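Local coordinates for protein putative secreted endoglycosylceramidase (Rhodococcus hoagii, PDB 6JYZ) that probably hydrolyses the glycosidic bond between sugar and ceramide in galactosylceramides, as a secreted glycoside hydrolase of family 5, at residues D70-A75 and K114-Y119; V133-G138 and W164-I169; W157-G162 and A180-A185; E433-G438 and T455-G460. One frame throughout, in Å; residues are numbered along the deposited sequence.

Contact 1: residues D70-A75 and K114-Y119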
loop_
_atom_site.group_PDB
_atom_site.type_symbol
_atom_site.label_atom_id
_atom_site.label_comp_id
_atom_site.label_asym_id
_atom_site.label_seq_id
_atom_site.Cartn_x
_atom_site.Cartn_y
_atom_site.Cartn_z
ATOM N N ASP A 70 13.097 10.957 5.520
ATOM C CA ASP A 70 11.682 10.728 5.225
ATOM C C ASP A 70 11.096 9.765 6.243
ATOM O O ASP A 70 9.980 9.963 6.701
ATOM C CB ASP A 70 11.541 10.064 3.853
ATOM C CG ASP A 70 11.809 11.031 2.757
ATOM O OD1 ASP A 70 10.783 11.697 2.379
ATOM O OD2 ASP A 70 12.983 11.114 2.277
ATOM N N PHE A 71 11.842 8.708 6.596
ATOM C CA PHE A 71 11.341 7.734 7.561
ATOM C C PHE A 71 11.273 8.352 8.961
ATOM O O PHE A 71 10.363 8.033 9.739
ATOM C CB PHE A 71 12.203 6.473 7.525
ATOM C CG PHE A 71 12.083 5.776 6.178
ATOM C CD1 PHE A 71 10.955 5.003 5.927
ATOM C CD2 PHE A 71 13.028 5.917 5.170
ATOM C CE1 PHE A 71 10.794 4.395 4.676
ATOM C CE2 PHE A 71 12.865 5.319 3.913
ATOM C CZ PHE A 71 11.721 4.569 3.682
ATOM N N GLU A 72 12.187 9.287 9.307
ATOM C CA GLU A 72 12.065 9.988 10.587
ATOM C C GLU A 72 10.791 10.815 10.566
ATOM O O GLU A 72 10.064 10.871 11.576
ATOM C CB GLU A 72 13.317 10.878 10.760
ATOM C CG GLU A 72 14.578 10.032 10.905
ATOM C CD GLU A 72 15.908 10.807 10.729
ATOM O OE1 GLU A 72 15.826 12.045 10.570
ATOM O OE2 GLU A 72 16.966 10.156 10.813
ATOM N N ALA A 73 10.463 11.484 9.459
ATOM C CA ALA A 73 9.262 12.266 9.359
ATOM C C ALA A 73 8.012 11.393 9.471
ATOM O O ALA A 73 6.978 11.814 10.023
ATOM C CB ALA A 73 9.252 13.118 8.120
ATOM N N MET A 74 8.040 10.184 8.863
ATOM C CA MET A 74 6.878 9.274 8.976
ATOM C C MET A 74 6.683 8.877 10.425
ATOM O O MET A 74 5.521 8.838 10.890
ATOM C CB MET A 74 7.143 8.002 8.171
ATOM C CG MET A 74 7.127 8.316 6.666
ATOM S SD MET A 74 7.699 6.804 5.733
ATOM C CE MET A 74 8.632 7.622 4.440
ATOM N N ALA A 75 7.767 8.530 11.107
ATOM C CA ALA A 75 7.647 8.145 12.518
ATOM C C ALA A 75 7.100 9.318 13.349
ATOM O O ALA A 75 6.422 9.058 14.355
ATOM C CB ALA A 75 8.968 7.695 13.039
ATOM N N LYS A 114 13.088 0.517 9.587
ATOM C CA LYS A 114 13.212 -0.264 10.806
ATOM C C LYS A 114 13.861 0.555 11.921
ATOM O O LYS A 114 13.391 0.474 13.082
ATOM C CB LYS A 114 13.987 -1.542 10.482
ATOM C CG LYS A 114 14.236 -2.519 11.630
ATOM C CD LYS A 114 15.215 -3.661 11.144
ATOM C CE LYS A 114 15.237 -4.782 12.189
ATOM N NZ LYS A 114 15.877 -6.063 11.731
ATOM N N ASP A 115 14.834 1.386 11.578
ATOM C CA ASP A 115 15.540 2.197 12.580
ATOM C C ASP A 115 14.536 3.174 13.182
ATOM O O ASP A 115 14.830 3.727 14.263
ATOM C CB ASP A 115 16.682 2.946 11.889
ATOM C CG ASP A 115 17.931 2.103 11.604
ATOM O OD1 ASP A 115 17.983 0.979 12.041
ATOM O OD2 ASP A 115 18.764 2.661 10.831
ATOM N N ASN A 116 13.407 3.482 12.529
ATOM C CA ASN A 116 12.424 4.439 12.991
ATOM C C ASN A 116 11.150 3.722 13.455
ATOM O O ASN A 116 10.118 4.388 13.533
ATOM C CB ASN A 116 12.165 5.464 11.894
ATOM C CG ASN A 116 13.326 6.412 11.790
ATOM O OD1 ASN A 116 13.424 7.307 12.645
ATOM N ND2 ASN A 116 14.243 6.210 10.853
ATOM N N GLY A 117 11.228 2.429 13.680
ATOM C CA GLY A 117 10.087 1.695 14.187
ATOM C C GLY A 117 9.011 1.389 13.136
ATOM O O GLY A 117 7.832 1.235 13.486
ATOM N N ILE A 118 9.411 1.301 11.870
ATOM C CA ILE A 118 8.440 1.167 10.766
ATOM C C ILE A 118 8.744 -0.134 10.073
ATOM O O ILE A 118 9.873 -0.343 9.576
ATOM C CB ILE A 118 8.604 2.365 9.844
ATOM C CG1 ILE A 118 8.294 3.674 10.598
ATOM C CG2 ILE A 118 7.703 2.219 8.589
ATOM C CD1 ILE A 118 8.583 4.903 9.730
ATOM N N TYR A 119 7.741 -0.988 9.942
ATOM C CA TYR A 119 7.773 -2.186 9.119
ATOM C C TYR A 119 7.557 -1.831 7.645
ATOM O O TYR A 119 6.942 -0.814 7.323
ATOM C CB TYR A 119 6.609 -3.104 9.510
ATOM C CG TYR A 119 6.751 -3.815 10.837
ATOM C CD1 TYR A 119 7.391 -5.037 10.884
ATOM C CD2 TYR A 119 6.151 -3.336 11.997
ATOM C CE1 TYR A 119 7.501 -5.766 12.057
ATOM C CE2 TYR A 119 6.221 -4.065 13.177
ATOM C CZ TYR A 119 6.929 -5.246 13.197
ATOM O OH TYR A 119 6.996 -5.957 14.387
HETATM O O HOH W 1 16.937 7.365 11.053
#

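Contact 2: residues V133-G138 and W164-I169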
loop_
_atom_site.group_PDB
_atom_site.type_symbol
_atom_site.label_atom_id
_atom_site.label_comp_id
_atom_site.label_asym_id
_atom_site.label_seq_id
_atom_site.Cartn_x
_atom_site.Cartn_y
_atom_site.Cartn_z
ATOM N N VAL A 133 3.645 2.259 -22.059
ATOM C CA VAL A 133 2.318 2.213 -22.658
ATOM C C VAL A 133 1.829 3.561 -23.130
ATOM O O VAL A 133 0.652 3.643 -23.512
ATOM C CB VAL A 133 1.308 1.647 -21.625
ATOM C CG1 VAL A 133 1.738 0.246 -21.213
ATOM C CG2 VAL A 133 1.100 2.518 -20.419
ATOM N N GLY A 134 2.636 4.609 -23.124
ATOM C CA GLY A 134 2.140 5.908 -23.543
ATOM C C GLY A 134 2.073 6.067 -25.068
ATOM O O GLY A 134 2.720 5.363 -25.827
ATOM N N THR A 135 1.260 7.038 -25.484
ATOM C CA THR A 135 1.144 7.322 -26.921
ATOM C C THR A 135 2.375 8.099 -27.381
ATOM O O THR A 135 2.647 9.152 -26.839
ATOM C CB THR A 135 -0.116 8.134 -27.188
ATOM O OG1 THR A 135 -1.258 7.500 -26.580
ATOM C CG2 THR A 135 -0.400 8.248 -28.685
ATOM N N PRO A 136 3.100 7.599 -28.397
ATOM C CA PRO A 136 4.302 8.361 -28.815
ATOM C C PRO A 136 3.927 9.705 -29.416
ATOM O O PRO A 136 2.826 9.919 -29.924
ATOM C CB PRO A 136 4.914 7.451 -29.883
ATOM C CG PRO A 136 4.289 6.096 -29.785
ATOM C CD PRO A 136 2.966 6.298 -29.024
ATOM N N GLU A 137 4.827 10.700 -29.262
ATOM C CA GLU A 137 4.575 12.041 -29.759
ATOM C C GLU A 137 4.095 12.108 -31.210
ATOM O O GLU A 137 3.159 12.856 -31.472
ATOM C CB GLU A 137 5.843 12.886 -29.508
ATOM C CG GLU A 137 5.730 14.323 -29.989
ATOM C CD GLU A 137 7.044 15.071 -30.179
ATOM O OE1 GLU A 137 8.128 14.546 -29.770
ATOM O OE2 GLU A 137 6.988 16.186 -30.749
ATOM N N GLY A 138 4.620 11.332 -32.125
ATOM C CA GLY A 138 4.026 11.681 -33.441
ATOM C C GLY A 138 2.791 10.859 -33.851
ATOM O O GLY A 138 2.428 10.781 -35.038
ATOM N N TRP A 164 -1.890 -2.692 -30.290
ATOM C CA TRP A 164 -3.170 -2.027 -30.051
ATOM C C TRP A 164 -2.967 -0.594 -29.578
ATOM O O TRP A 164 -1.939 -0.269 -28.943
ATOM C CB TRP A 164 -3.937 -2.843 -29.001
ATOM C CG TRP A 164 -4.444 -4.179 -29.450
ATOM C CD1 TRP A 164 -4.005 -4.904 -30.511
ATOM C CD2 TRP A 164 -5.433 -4.964 -28.824
ATOM N NE1 TRP A 164 -4.716 -6.080 -30.586
ATOM C CE2 TRP A 164 -5.597 -6.160 -29.552
ATOM C CE3 TRP A 164 -6.238 -4.788 -27.691
ATOM C CZ2 TRP A 164 -6.536 -7.145 -29.215
ATOM C CZ3 TRP A 164 -7.186 -5.728 -27.347
ATOM C CH2 TRP A 164 -7.333 -6.901 -28.111
ATOM N N THR A 165 -3.936 0.269 -29.825
ATOM C CA THR A 165 -3.742 1.672 -29.515
ATOM C C THR A 165 -3.514 1.906 -28.019
ATOM O O THR A 165 -4.154 1.283 -27.165
ATOM C CB THR A 165 -4.940 2.496 -30.015
ATOM O OG1 THR A 165 -4.686 3.864 -29.667
ATOM C CG2 THR A 165 -6.254 2.119 -29.431
ATOM N N THR A 166 -2.579 2.804 -27.775
ATOM C CA THR A 166 -2.253 3.280 -26.425
ATOM C C THR A 166 -3.187 4.373 -25.953
ATOM O O THR A 166 -3.081 4.842 -24.800
ATOM C CB THR A 166 -0.815 3.804 -26.381
ATOM O OG1 THR A 166 -0.725 4.901 -27.304
ATOM C CG2 THR A 166 0.155 2.717 -26.751
ATOM N N CYS A 167 -4.107 4.827 -26.781
ATOM C CA CYS A 167 -5.087 5.829 -26.364
ATOM C C CYS A 167 -6.187 5.217 -25.550
ATOM O O CYS A 167 -6.353 3.997 -25.528
ATOM C CB CYS A 167 -5.603 6.547 -27.595
ATOM S SG CYS A 167 -4.236 7.276 -28.560
ATOM N N ASN A 168 -6.885 6.026 -24.785
ATOM C CA ASN A 168 -7.847 5.492 -23.824
ATOM C C ASN A 168 -9.210 6.186 -23.861
ATOM O O ASN A 168 -9.366 7.242 -24.488
ATOM C CB ASN A 168 -7.231 5.532 -22.407
ATOM C CG ASN A 168 -6.821 6.912 -21.986
ATOM O OD1 ASN A 168 -7.623 7.835 -22.088
ATOM N ND2 ASN A 168 -5.605 7.081 -21.480
ATOM N N ILE A 169 -10.164 5.540 -23.191
ATOM C CA ILE A 169 -11.504 6.138 -23.086
ATOM C C ILE A 169 -11.519 7.118 -21.911
ATOM O O ILE A 169 -11.237 6.761 -20.748
ATOM C CB ILE A 169 -12.547 5.047 -22.916
ATOM C CG1 ILE A 169 -12.587 4.196 -24.173
ATOM C CG2 ILE A 169 -13.956 5.640 -22.668
ATOM C CD1 ILE A 169 -13.576 2.985 -24.087
HETATM O O HOH W 2 -2.039 3.533 -22.745
#

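Contact 3: residues W157-G162 and A180-A185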
loop_
_atom_site.group_PDB
_atom_site.type_symbol
_atom_site.label_atom_id
_atom_site.label_comp_id
_atom_site.label_asym_id
_atom_site.label_seq_id
_atom_site.Cartn_x
_atom_site.Cartn_y
_atom_site.Cartn_z
ATOM N N TRP A 157 10.647 -4.919 -22.266
ATOM C CA TRP A 157 10.760 -6.226 -22.892
ATOM C C TRP A 157 9.585 -7.130 -22.549
ATOM O O TRP A 157 9.306 -8.110 -23.252
ATOM C CB TRP A 157 12.121 -6.898 -22.527
ATOM C CG TRP A 157 12.280 -7.179 -21.041
ATOM C CD1 TRP A 157 12.967 -6.389 -20.141
ATOM C CD2 TRP A 157 11.739 -8.298 -20.309
ATOM N NE1 TRP A 157 12.922 -6.968 -18.900
ATOM C CE2 TRP A 157 12.120 -8.103 -18.954
ATOM C CE3 TRP A 157 10.978 -9.439 -20.626
ATOM C CZ2 TRP A 157 11.711 -8.979 -17.937
ATOM C CZ3 TRP A 157 10.632 -10.354 -19.638
ATOM C CH2 TRP A 157 10.983 -10.076 -18.301
ATOM N N ALA A 158 8.893 -6.867 -21.417
ATOM C CA ALA A 158 7.764 -7.673 -20.956
ATOM C C ALA A 158 6.434 -7.112 -21.447
ATOM O O ALA A 158 5.394 -7.666 -21.010
ATOM C CB ALA A 158 7.761 -7.794 -19.450
ATOM N N THR A 159 6.414 -6.057 -22.238
ATOM C CA THR A 159 5.208 -5.318 -22.596
ATOM C C THR A 159 4.788 -5.705 -24.025
ATOM O O THR A 159 5.490 -5.384 -24.992
ATOM C CB THR A 159 5.495 -3.837 -22.532
ATOM O OG1 THR A 159 5.812 -3.512 -21.157
ATOM C CG2 THR A 159 4.262 -3.014 -22.900
ATOM N N LEU A 160 3.704 -6.456 -24.123
ATOM C CA LEU A 160 3.259 -7.124 -25.352
ATOM C C LEU A 160 1.851 -6.608 -25.689
ATOM O O LEU A 160 0.850 -7.175 -25.275
ATOM C CB LEU A 160 3.297 -8.638 -25.161
ATOM C CG LEU A 160 4.679 -9.197 -24.761
ATOM C CD1 LEU A 160 4.546 -10.682 -24.461
ATOM C CD2 LEU A 160 5.732 -8.905 -25.848
ATOM N N THR A 161 1.789 -5.534 -26.429
ATOM C CA THR A 161 0.534 -4.807 -26.639
ATOM C C THR A 161 -0.180 -5.228 -27.919
ATOM O O THR A 161 -1.266 -4.713 -28.171
ATOM C CB THR A 161 0.728 -3.311 -26.696
ATOM O OG1 THR A 161 1.502 -3.062 -27.883
ATOM C CG2 THR A 161 1.352 -2.734 -25.427
ATOM N N GLY A 162 0.419 -6.104 -28.712
ATOM C CA GLY A 162 -0.208 -6.514 -29.995
ATOM C C GLY A 162 -0.321 -5.359 -31.002
ATOM O O GLY A 162 -1.101 -5.521 -31.961
ATOM N N ALA A 180 -4.767 -3.121 -21.640
ATOM C CA ALA A 180 -5.526 -4.335 -21.436
ATOM C C ALA A 180 -4.870 -5.538 -22.119
ATOM O O ALA A 180 -4.811 -6.650 -21.559
ATOM C CB ALA A 180 -6.969 -4.142 -21.916
ATOM N N ARG A 181 -4.373 -5.342 -23.335
ATOM C CA ARG A 181 -3.761 -6.422 -24.077
ATOM C C ARG A 181 -2.459 -6.854 -23.381
ATOM O O ARG A 181 -2.180 -8.031 -23.320
ATOM C CB ARG A 181 -3.473 -5.934 -25.519
ATOM C CG ARG A 181 -2.840 -7.005 -26.407
ATOM C CD ARG A 181 -3.761 -8.153 -26.685
ATOM N NE ARG A 181 -3.144 -9.334 -27.328
ATOM C CZ ARG A 181 -2.678 -10.321 -26.666
ATOM N NH1 ARG A 181 -2.526 -10.272 -25.337
ATOM N NH2 ARG A 181 -2.341 -11.439 -27.285
ATOM N N ALA A 182 -1.654 -5.895 -22.902
ATOM C CA ALA A 182 -0.392 -6.236 -22.219
ATOM C C ALA A 182 -0.688 -7.019 -20.958
ATOM O O ALA A 182 0.015 -7.984 -20.633
ATOM C CB ALA A 182 0.407 -5.006 -21.889
ATOM N N PHE A 183 -1.726 -6.638 -20.193
ATOM C CA PHE A 183 -2.086 -7.430 -19.032
ATOM C C PHE A 183 -2.540 -8.816 -19.431
ATOM O O PHE A 183 -2.211 -9.810 -18.752
ATOM C CB PHE A 183 -3.235 -6.773 -18.209
ATOM C CG PHE A 183 -2.695 -5.965 -17.051
ATOM C CD1 PHE A 183 -2.337 -6.648 -15.904
ATOM C CD2 PHE A 183 -2.591 -4.583 -17.108
ATOM C CE1 PHE A 183 -1.846 -5.886 -14.797
ATOM C CE2 PHE A 183 -2.100 -3.866 -16.027
ATOM C CZ PHE A 183 -1.738 -4.531 -14.926
ATOM N N GLN A 184 -3.339 -8.952 -20.513
ATOM C CA GLN A 184 -3.819 -10.268 -20.879
ATOM C C GLN A 184 -2.637 -11.149 -21.314
ATOM O O GLN A 184 -2.608 -12.345 -21.006
ATOM C CB GLN A 184 -4.904 -10.216 -21.957
ATOM C CG GLN A 184 -5.600 -11.577 -22.113
ATOM C CD GLN A 184 -6.233 -11.997 -20.800
ATOM O OE1 GLN A 184 -6.840 -11.168 -20.088
ATOM N NE2 GLN A 184 -6.152 -13.280 -20.460
ATOM N N ALA A 185 -1.646 -10.555 -22.027
ATOM C CA ALA A 185 -0.442 -11.325 -22.393
ATOM C C ALA A 185 0.251 -11.831 -21.152
ATOM O O ALA A 185 0.691 -12.986 -21.102
ATOM C CB ALA A 185 0.473 -10.427 -23.159
HETATM O O HOH W 3 2.688 -7.733 -21.765
#

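Contact 4: residues E433-G438 and T455-G460. With IPA (isopropyl alcohol), chain C.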
loop_
_atom_site.group_PDB
_atom_site.type_symbol
_atom_site.label_atom_id
_atom_site.label_comp_id
_atom_site.label_asym_id
_atom_site.label_seq_id
_atom_site.Cartn_x
_atom_site.Cartn_y
_atom_site.Cartn_z
ATOM N N GLU A 433 2.202 -1.310 23.270
ATOM C CA GLU A 433 2.917 -0.197 22.709
ATOM C C GLU A 433 1.961 0.697 21.967
ATOM O O GLU A 433 1.224 0.186 21.079
ATOM C CB GLU A 433 3.976 -0.669 21.736
ATOM C CG GLU A 433 5.048 -1.475 22.448
ATOM C CD GLU A 433 6.167 -1.979 21.531
ATOM O OE1 GLU A 433 6.672 -1.194 20.687
ATOM O OE2 GLU A 433 6.612 -3.106 21.758
ATOM N N ALA A 434 1.873 1.968 22.279
ATOM C CA ALA A 434 0.895 2.851 21.658
ATOM C C ALA A 434 1.519 4.178 21.285
ATOM O O ALA A 434 2.518 4.623 21.921
ATOM C CB ALA A 434 -0.330 3.008 22.508
ATOM N N TRP A 435 0.925 4.867 20.314
ATOM C CA TRP A 435 1.325 6.194 19.862
ATOM C C TRP A 435 0.277 7.231 20.229
ATOM O O TRP A 435 -0.917 6.988 20.093
ATOM C CB TRP A 435 1.405 6.135 18.312
ATOM C CG TRP A 435 1.386 7.469 17.639
ATOM C CD1 TRP A 435 0.329 8.064 16.987
ATOM C CD2 TRP A 435 2.443 8.473 17.565
ATOM N NE1 TRP A 435 0.646 9.313 16.512
ATOM C CE2 TRP A 435 1.941 9.595 16.877
ATOM C CE3 TRP A 435 3.792 8.455 17.988
ATOM C CZ2 TRP A 435 2.773 10.688 16.562
ATOM C CZ3 TRP A 435 4.596 9.554 17.667
ATOM C CH2 TRP A 435 4.082 10.644 16.966
ATOM N N TYR A 436 0.769 8.434 20.582
ATOM C CA TYR A 436 -0.090 9.590 20.779
ATOM C C TYR A 436 0.566 10.797 20.122
ATOM O O TYR A 436 1.750 11.029 20.381
ATOM C CB TYR A 436 -0.306 9.927 22.276
ATOM C CG TYR A 436 -0.958 8.815 23.046
ATOM C CD1 TYR A 436 -0.212 7.756 23.539
ATOM C CD2 TYR A 436 -2.323 8.812 23.191
ATOM C CE1 TYR A 436 -0.812 6.657 24.108
ATOM C CE2 TYR A 436 -2.949 7.722 23.806
ATOM C CZ TYR A 436 -2.194 6.659 24.244
ATOM O OH TYR A 436 -2.798 5.552 24.781
ATOM N N PRO A 437 -0.110 11.590 19.294
ATOM C CA PRO A 437 0.530 12.742 18.651
ATOM C C PRO A 437 0.543 13.959 19.567
ATOM O O PRO A 437 -0.321 14.104 20.439
ATOM C CB PRO A 437 -0.420 13.048 17.456
ATOM C CG PRO A 437 -1.798 12.595 17.960
ATOM C CD PRO A 437 -1.489 11.377 18.827
ATOM N N GLY A 438 1.459 14.857 19.229
ATOM C CA GLY A 438 1.391 16.235 19.729
ATOM C C GLY A 438 2.340 16.471 20.883
ATOM O O GLY A 438 2.817 15.569 21.572
ATOM N N THR A 455 7.009 8.240 26.901
ATOM C CA THR A 455 8.272 8.771 26.448
ATOM C C THR A 455 7.976 9.801 25.362
ATOM O O THR A 455 7.355 9.489 24.323
ATOM C CB THR A 455 9.145 7.627 25.894
ATOM O OG1 THR A 455 9.346 6.777 27.037
ATOM C CG2 THR A 455 10.477 8.123 25.338
ATOM N N ARG A 456 8.464 11.040 25.511
ATOM C CA ARG A 456 8.384 11.980 24.432
ATOM C C ARG A 456 9.266 11.468 23.333
ATOM O O ARG A 456 10.414 11.030 23.558
ATOM C CB ARG A 456 8.769 13.465 24.788
ATOM C CG ARG A 456 8.536 14.477 23.673
ATOM C CD ARG A 456 9.081 15.916 23.868
ATOM N NE ARG A 456 8.480 16.543 25.037
ATOM C CZ ARG A 456 7.347 17.257 24.998
ATOM N NH1 ARG A 456 6.646 17.369 23.875
ATOM N NH2 ARG A 456 6.896 17.887 26.077
ATOM N N VAL A 457 8.686 11.502 22.169
ATOM C CA VAL A 457 9.450 11.126 21.022
ATOM C C VAL A 457 9.232 12.254 20.058
ATOM O O VAL A 457 8.385 13.212 20.164
ATOM C CB VAL A 457 9.119 9.699 20.443
ATOM C CG1 VAL A 457 9.155 8.657 21.567
ATOM C CG2 VAL A 457 7.638 9.837 19.848
ATOM N N ASP A 458 9.954 12.184 18.969
ATOM C CA ASP A 458 9.708 13.229 18.027
ATOM C C ASP A 458 8.262 13.266 17.438
ATOM O O ASP A 458 7.756 12.261 16.922
ATOM C CB ASP A 458 10.757 13.025 16.923
ATOM C CG ASP A 458 10.864 14.267 16.079
ATOM O OD1 ASP A 458 10.986 15.381 16.655
ATOM O OD2 ASP A 458 11.043 14.078 14.855
ATOM N N GLY A 459 7.503 14.358 17.478
ATOM C CA GLY A 459 6.137 14.539 17.029
ATOM C C GLY A 459 5.010 14.014 17.993
ATOM O O GLY A 459 3.842 14.165 17.695
ATOM N N GLY A 460 5.387 13.424 19.086
ATOM C CA GLY A 460 4.362 12.857 19.949
ATOM C C GLY A 460 4.994 12.128 21.080
ATOM O O GLY A 460 6.009 12.554 21.634
HETATM C C1 IPA C . 4.363 -2.729 16.380
HETATM C C2 IPA C . 5.398 -2.659 17.508
HETATM C C3 IPA C . 6.788 -3.010 17.090
HETATM O O2 IPA C . 5.492 -1.317 18.000
HETATM O O HOH W 4 5.942 15.464 21.529
#

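Contact 1: residues D70-A75 and K114-Y119
Asn-116 swings its CG away from its own carbonyl carbon (chi1 -74°), which lays the amide against the helical turn of Phe-71 and Glu-72, while Ile-118 stretches out straight (chi2 174°) to place CD1 among Phe-71, Met-74 and Ala-75. The CD1 methyl of Ile-118 lies 3.6 Å from the carbonyl O of Phe-71 and 3.8 Å from CB of Met-74, and it comes to the edge of the Phe-71 ring, close to the ring plane. One face of that ring carries CE of Met-74. Beside this apolar patch, CB of Ala-75 rests 3.5 Å from the backbone O of Asn-116.

The amide OD1 of Asn-116 touches CG of Glu-72 at 3.4 Å, with the carboxylate and amide planes 58° apart. A water joins the two groups, donating to OE2 of Glu-72 at 2.8 Å and accepting from ND2 of Asn-116 at 2.9 Å. ND2 also hydrogen-bonds to O of Asp-112, and OE2 forms a salt bridge with Arg-68. Replacing this asparagine by alanine is likely to cost the water its N-H donor, leave O of Asp-112 without that side-chain partner and uncover CG of Glu-72.

Gly-117, at positive phi, is the C-prime residue of the Schellman motif that ends helix 100-115. The chain then enters strand 119-124, bonded to strand 81-86 of the family 5 barrel, with helix 68-75 packed against helix 100-115 through Phe-71.

Contact 2: residues V133-G138 and W164-I169
The hydroxyl OG1 of Thr-135 is held by two partners: it shares a hydrogen bond of 2.8 Å with OG1 of Thr-166, and it is also bonded to the backbone N of Gly-148. SG of Cys-167 lies near the same oxygen, 3.6 Å from OG1 of Thr-135. In Thr-166 the hydroxyl sits between the backbone N and the carbonyl carbon (chi1 61°), which turns it to Thr-135 and leaves CB and CG2 facing the carbonyl O of Val-133. That oxygen approaches CB of Thr-166 to 3.2 Å. CG2 of Thr-135 lies beside its own hydroxyl, 3.6 Å from OG1 of Thr-166.

A water joins the backbones on the Val-133 side of the threonine pair, donating to O of Val-133 at 2.8 Å and to O of Thr-166 at 2.6 Å. A valine in place of Thr-135 would probably leave the hydroxyl of Thr-166 without its mate and deprive the N-H of Gly-148 of its side-chain acceptor.

The 164-169 segment has its own brace, an ST turn in which OG1 of Thr-165 accepts from N of Cys-167 at 3.1 Å and 166°. Cys-167 is in turn disulfide-bonded to Cys-141. Neither segment is helix or strand; both belong to the long excursion between strand 119-124 and helix 177-187, one of the strand-to-helix loops that in family 5 barrels rise on the side of the active site, here pinned by a disulfide, threonine hydroxyls and water.

Contact 3: residues W157-G162 and A180-A185
Carbonyl contacts come first: O of Leu-160 meets CA of Ala-182 in a CA-H...O contact of 3.4 Å, with an angle of 144° at the hydrogen. One residue along, O of Thr-161 lies against the aliphatic stem of Arg-181, 3.3 Å from CG and 3.7 Å from CB of that arginine.

Water supplies the polar joint. A single molecule donates to O of Ala-158 at 2.8 Å and to O of Ala-182 at 2.9 Å, and accepts from N of Leu-160 at 2.9 Å, linking two loop backbone atoms to one carbonyl of the helix.

The helix involved, 177-187, follows strand 119-124 of the family 5 barrel after a long loop, and the 157-162 segment is the part of that loop which folds back over it. It meets the helix along a face of Ala-182 and Ala-185, bordered by Arg-181; the small side chain of Ala-182 in particular allows its CA to come within 4.7 Å of CA of Thr-161.

Apolar packing brings CB of Leu-160 to 3.9 Å from CB of Ala-185, and the leucine side chain also reaches Val-193 on helix 193-206.

Charge lies further off. Arg-181 leaves the helix with CG opposite the backbone N (chi1 -179°), which sets CB and CG against the Thr-161 carbonyl; the bend at chi2 (66°) then leads the chain off to the salt bridge of its guanidinium with Glu-190.

Contact 4: residues E433-G438 and T455-G460
Trp-435 and Pro-437 of strand 431-437 meet the tip of a beta hairpin with a two-residue loop, in which a type II turn from Val-457 to Gly-460 links strands 452-457 and 460-467 of the C-terminal beta-sheet region. Pro-437 and Gly-460 form an antiparallel non-hydrogen-bonded pair.

The tight part surrounds Gly-460. Its CA lies 3.2 Å from O of Tyr-436, 3.7 Å from CH2 of Trp-435 and 3.5 Å from O of Gly-438, and any CB here would run into the tyrosine carbonyl and the indole. Trp-435 carries CG opposite its backbone N (chi1 162°), and this brings the six-membered ring over to the turn. Its CZ3 edge touches CG2 of Val-457 at 3.8 Å, N of Pro-437 lies over one face near the rim, and NE1 is bonded to Ala-406 O.

The other side is wetter and looser. A water donates to O of Gly-460 at 2.9 Å and to O of Gly-438, with a weak bond from NH1 of the exposed Arg-456, which also bonds to O of Ala-439; Asp-458 points away from the strand. Far along strand 431-437, OE1 of Glu-433 takes a hydrogen bond from isopropyl alcohol, probably carried over from crystallisation, and a salt bridge from Arg-462.

Direct bonding between the segments comes from N of Gly-438, which donates to O of Gly-459 at 2.9 Å with an N-H...O angle of 171°.

How the contacts relate
The four contacts form two pairs on opposite sides of the chain's centre. Contacts 1 and 4 have centres about 13 Å apart and meet where O of Ala-75 packs on CZ3 of Trp-435, so helix 68-75 of the catalytic barrel abuts the C-terminal beta strands. Contacts 2 and 3, also about 13 Å apart, touch through Trp-164 and Arg-181; their segments alternate along the chain. Between the pairs, centres lie 37 to 48 Å apart. Contact 1 closes first in sequence and contact 4 comes last: one pair joins barrel to C-terminal strands, the other packs the long loop after strand 119-124 on itself and on helix 177-187.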